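Local structure of gluconate kinase (Lactobacillus acidophilus, 3LL3) at residues 371-376 against 410-415; 386-389 against 393-396. The protein binds ATP and D-xylulose and probably transfers phosphate from the nucleotide to a sugar substrate, as other FGGY-family carbohydrate kinases do. All coordinates share one frame; numbering follows the deposited sequence.

Contact 1 (371-376 against 410-415); sequences AVIEGI and RQLCAN
Leu412 reaches out from helix 407-417 with its two methyls split between Ile373 and Glu374, consecutive residues on helix 365-388. Its side chain meets each of theirs at about a right angle, so each Leu412 methyl meets its neighbour crosswise. CD1 of Leu412 rests on CG2 of Ile373 at 3.9 Å, while CD2 of Leu412 approaches the methylene CG of Glu374 at 4.1 Å. In Ile373 it is the short branch that does the touching: with CG1 beside the backbone N (chi1 -68°), CG2 is left anti to that N and turned to the leucine. The same isoleucine also packs on Phe320, Leu321 and Ala324 of helix 317-325; Leu321 lines the ATP pocket, and the Ile373 side chain is about 7 Å from the bound ATP, without touching it. The backbones stay apart, the closest alpha carbons being CA of Glu374 and CA of Leu412 at 7.7 Å. Helix 407-417 is the crossover helix between the parallel strands 396-400 and 421-424 in the actin-like ATPase fold, and here it packs against helix 365-388. Beyond CG the Glu374 chain runs extended to its buried carboxylate, where OE2 takes hydrogen bonds from Tyr471 OH and the backbone N of Gly330 and a salt bridge from Arg370, and OE1 is hydrogen-bonded to Ser331 OG. The glutamate thus divides its roles: its aliphatic stem supplies part of an apolar interhelical contact, while its carboxylate is held by hydrogen bonds and by the charge of Arg370, outside both segments, which would probably favour the ionised form.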
loop_
_atom_site.group_PDB
_atom_site.type_symbol
_atom_site.label_atom_id
_atom_site.label_comp_id
_atom_site.label_asym_id
_atom_site.label_seq_id
_atom_site.Cartn_x
_atom_site.Cartn_y
_atom_site.Cartn_z
ATOM N N ALA A 371 -9.436 5.157 -4.633
ATOM C CA ALA A 371 -9.206 4.172 -3.584
ATOM C C ALA A 371 -9.109 4.850 -2.231
ATOM O O ALA A 371 -9.542 4.283 -1.234
ATOM C CB ALA A 371 -7.928 3.339 -3.853
ATOM N N VAL A 372 -8.524 6.046 -2.191
ATOM C CA VAL A 372 -8.408 6.778 -0.932
ATOM C C VAL A 372 -9.809 7.094 -0.401
ATOM O O VAL A 372 -10.125 6.821 0.760
ATOM C CB VAL A 372 -7.612 8.093 -1.086
ATOM C CG1 VAL A 372 -7.800 8.979 0.153
ATOM C CG2 VAL A 372 -6.116 7.811 -1.357
ATOM N N ILE A 373 -10.656 7.636 -1.275
ATOM C CA ILE A 373 -12.010 8.014 -0.870
ATOM C C ILE A 373 -12.798 6.787 -0.453
ATOM O O ILE A 373 -13.490 6.804 0.565
ATOM C CB ILE A 373 -12.763 8.759 -1.993
ATOM C CG1 ILE A 373 -12.116 10.120 -2.228
ATOM C CG2 ILE A 373 -14.223 8.978 -1.586
ATOM C CD1 ILE A 373 -12.435 10.739 -3.589
ATOM N N GLU A 374 -12.707 5.726 -1.245
ATOM C CA GLU A 374 -13.377 4.483 -0.910
ATOM C C GLU A 374 -12.875 3.855 0.397
ATOM O O GLU A 374 -13.680 3.311 1.166
ATOM C CB GLU A 374 -13.272 3.478 -2.049
ATOM C CG GLU A 374 -14.128 3.855 -3.269
ATOM C CD GLU A 374 -13.859 2.998 -4.492
ATOM O OE1 GLU A 374 -12.895 2.189 -4.473
ATOM O OE2 GLU A 374 -14.615 3.148 -5.488
ATOM N N GLY A 375 -11.560 3.919 0.628
ATOM C CA GLY A 375 -10.973 3.382 1.843
ATOM C C GLY A 375 -11.446 4.142 3.072
ATOM O O GLY A 375 -11.771 3.543 4.110
ATOM N N ILE A 376 -11.470 5.470 2.966
ATOM C CA ILE A 376 -11.945 6.305 4.055
ATOM C C ILE A 376 -13.361 5.860 4.443
ATOM O O ILE A 376 -13.644 5.616 5.607
ATOM C CB ILE A 376 -11.915 7.795 3.675
ATOM C CG1 ILE A 376 -10.486 8.330 3.759
ATOM C CG2 ILE A 376 -12.802 8.617 4.619
ATOM C CD1 ILE A 376 -10.287 9.656 3.080
ATOM N N ARG A 410 -21.434 11.615 -1.010
ATOM C CA ARG A 410 -22.712 11.244 -0.416
ATOM C C ARG A 410 -23.228 9.960 -1.031
ATOM O O ARG A 410 -23.643 9.042 -0.323
ATOM C CB ARG A 410 -23.723 12.381 -0.573
ATOM C CG ARG A 410 -23.401 13.571 0.308
ATOM C CD ARG A 410 -24.161 14.811 -0.106
ATOM N NE ARG A 410 -23.898 15.914 0.814
ATOM C CZ ARG A 410 -24.542 17.077 0.779
ATOM N NH1 ARG A 410 -25.478 17.286 -0.147
ATOM N NH2 ARG A 410 -24.257 18.028 1.662
ATOM N N GLN A 411 -23.181 9.886 -2.360
ATOM C CA GLN A 411 -23.693 8.719 -3.062
ATOM C C GLN A 411 -22.837 7.494 -2.817
ATOM O O GLN A 411 -23.335 6.360 -2.702
ATOM C CB GLN A 411 -23.791 8.996 -4.578
ATOM C CG GLN A 411 -24.451 7.863 -5.338
ATOM C CD GLN A 411 -25.904 7.674 -4.923
ATOM O OE1 GLN A 411 -26.338 6.562 -4.610
ATOM N NE2 GLN A 411 -26.652 8.765 -4.897
ATOM N N LEU A 412 -21.530 7.720 -2.758
ATOM C CA LEU A 412 -20.601 6.634 -2.478
ATOM C C LEU A 412 -20.898 6.021 -1.101
ATOM O O LEU A 412 -20.870 4.798 -0.922
ATOM C CB LEU A 412 -19.170 7.168 -2.522
ATOM C CG LEU A 412 -18.211 6.312 -3.320
ATOM C CD1 LEU A 412 -16.905 7.032 -3.549
ATOM C CD2 LEU A 412 -17.987 5.048 -2.548
ATOM N N CYS A 413 -21.189 6.875 -0.126
ATOM C CA CYS A 413 -21.549 6.381 1.215
ATOM C C CYS A 413 -22.800 5.533 1.134
ATOM O O CYS A 413 -22.870 4.452 1.709
ATOM C CB CYS A 413 -21.804 7.543 2.180
ATOM S SG CYS A 413 -20.298 8.372 2.755
ATOM N N ALA A 414 -23.800 6.046 0.427
ATOM C CA ALA A 414 -25.044 5.309 0.214
ATOM C C ALA A 414 -24.764 3.935 -0.402
ATOM O O ALA A 414 -25.320 2.927 0.031
ATOM C CB ALA A 414 -25.972 6.106 -0.699
ATOM N N ASN A 415 -23.921 3.918 -1.435
ATOM C CA ASN A 415 -23.579 2.680 -2.126
ATOM C C ASN A 415 -22.793 1.659 -1.279
ATOM O O ASN A 415 -23.017 0.451 -1.396
ATOM C CB ASN A 415 -22.823 3.003 -3.413
ATOM C CG ASN A 415 -23.685 3.754 -4.420
ATOM O OD1 ASN A 415 -24.899 3.847 -4.255
ATOM N ND2 ASN A 415 -23.059 4.294 -5.459
#

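Contact 2 (386-389 against 393-396); sequences NLIK and KPVA
Ile388 packs across the turn that leads from helix 365-388 into strand 396-400, its side chain against Lys393 and Pro394. This is a helix-to-strand connection of the actin-like C-terminal domain, delivering the chain to a strand that runs parallel to strand 254-259 in the central sheet. Along the last turn of the helix, Asn386 packs on Ser279 and Pro346. Leu387 is buried against Tyr280. Ile388 then points its side chain at the returning chain and supplies every contact made from the helix side. Its CG1 stands beside the backbone N (chi1 -54°) and the chain continues extended through chi2 (177°), which carries CD1 out to the proline ring. There CD1 of Ile388 meets CD of Pro394 at 3.7 Å, the side chains crossing at about a right angle, and CG1 of Ile388 lies 4.1 Å from the same CD. The other branch serves the preceding residue, CG2 of Ile388 coming within 4.1 Å of CA of Lys393. One forked side chain therefore spans two consecutive residues. Lys389 leaves the helix with a positive phi (54°), turning the chain, and a hydrogen bond between Ile388 O and Thr391 OG1 joins the helix end to the turn. Pro394 also packs on Cys255 of strand 254-259, so the ring touches both the helix end and the sheet. The Lys393 side chain starts away from the helix, its CG still 4.5 Å from CG2 of Ile388; its NZ is hydrogen-bonded to Asn418 O.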
loop_
_atom_site.group_PDB
_atom_site.type_symbol
_atom_site.label_atom_id
_atom_site.label_comp_id
_atom_site.label_asym_id
_atom_site.label_seq_id
_atom_site.Cartn_x
_atom_site.Cartn_y
_atom_site.Cartn_z
ATOM N N ASN A 386 -19.698 -2.846 13.088
ATOM C CA ASN A 386 -19.511 -3.347 14.450
ATOM C C ASN A 386 -20.724 -3.031 15.328
ATOM O O ASN A 386 -21.118 -3.846 16.152
ATOM C CB ASN A 386 -18.255 -2.756 15.084
ATOM C CG ASN A 386 -16.987 -3.324 14.497
ATOM O OD1 ASN A 386 -16.999 -4.387 13.882
ATOM N ND2 ASN A 386 -15.874 -2.620 14.694
ATOM N N LEU A 387 -21.304 -1.845 15.130
ATOM C CA LEU A 387 -22.474 -1.378 15.878
ATOM C C LEU A 387 -23.723 -2.207 15.576
ATOM O O LEU A 387 -24.439 -2.641 16.475
ATOM C CB LEU A 387 -22.772 0.067 15.481
ATOM C CG LEU A 387 -22.393 1.328 16.242
ATOM C CD1 LEU A 387 -21.160 1.191 17.123
ATOM C CD2 LEU A 387 -22.263 2.505 15.267
ATOM N N ILE A 388 -23.980 -2.394 14.287
ATOM C CA ILE A 388 -25.186 -3.039 13.779
ATOM C C ILE A 388 -25.123 -4.534 14.010
ATOM O O ILE A 388 -26.086 -5.154 14.440
ATOM C CB ILE A 388 -25.292 -2.834 12.255
ATOM C CG1 ILE A 388 -25.210 -1.354 11.900
ATOM C CG2 ILE A 388 -26.570 -3.451 11.697
ATOM C CD1 ILE A 388 -25.249 -1.120 10.391
ATOM N N LYS A 389 -23.971 -5.105 13.697
ATOM C CA LYS A 389 -23.759 -6.542 13.787
ATOM C C LYS A 389 -24.832 -7.288 12.988
ATOM O O LYS A 389 -24.880 -7.203 11.744
ATOM C CB LYS A 389 -23.732 -6.989 15.252
ATOM C CG LYS A 389 -22.525 -7.859 15.594
ATOM C CD LYS A 389 -21.294 -7.419 14.792
ATOM C CE LYS A 389 -19.990 -7.737 15.520
ATOM N NZ LYS A 389 -18.793 -7.412 14.681
ATOM N N LYS A 393 -30.621 -3.426 10.254
ATOM C CA LYS A 393 -29.913 -2.345 9.582
ATOM C C LYS A 393 -30.759 -1.098 9.824
ATOM O O LYS A 393 -31.985 -1.171 9.770
ATOM C CB LYS A 393 -29.779 -2.604 8.071
ATOM C CG LYS A 393 -28.508 -3.336 7.650
ATOM C CD LYS A 393 -28.175 -3.101 6.167
ATOM C CE LYS A 393 -29.450 -2.932 5.318
ATOM N NZ LYS A 393 -29.162 -2.652 3.877
ATOM N N PRO A 394 -30.114 0.036 10.123
ATOM C CA PRO A 394 -30.868 1.284 10.275
ATOM C C PRO A 394 -31.528 1.598 8.940
ATOM O O PRO A 394 -31.043 1.127 7.913
ATOM C CB PRO A 394 -29.778 2.313 10.577
ATOM C CG PRO A 394 -28.513 1.681 9.989
ATOM C CD PRO A 394 -28.674 0.238 10.338
ATOM N N VAL A 395 -32.611 2.360 8.945
ATOM C CA VAL A 395 -33.306 2.676 7.694
ATOM C C VAL A 395 -32.753 3.940 7.031
ATOM O O VAL A 395 -33.156 4.315 5.944
ATOM C CB VAL A 395 -34.823 2.857 7.942
ATOM C CG1 VAL A 395 -35.381 1.637 8.639
ATOM C CG2 VAL A 395 -35.086 4.112 8.784
ATOM N N ALA A 396 -31.850 4.626 7.714
ATOM C CA ALA A 396 -31.234 5.818 7.163
ATOM C C ALA A 396 -30.004 6.158 7.985
ATOM O O ALA A 396 -29.918 5.806 9.157
ATOM C CB ALA A 396 -32.202 6.988 7.150
#

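Overall arrangement
Both contacts use helix 365-388, contact 1 partway along it and contact 2 at its C-terminal end; their centres are about 17 Å apart and they do not touch. Contact 2 is nested in the chain loop closed by contact 1: the turn it spans leads into strand 396-400, after which the chain forms helix 407-417 and returns to the same long helix. Contact 1 is fully buried, a helix-helix contact near the ATP pocket. Contact 2 is partly buried and lies away from the ligand pockets, joining a helix end to a loop. Both are apolar where they touch, but contact 1 has a buried carboxylate beside it and contact 2 an exposed lysine at its edge.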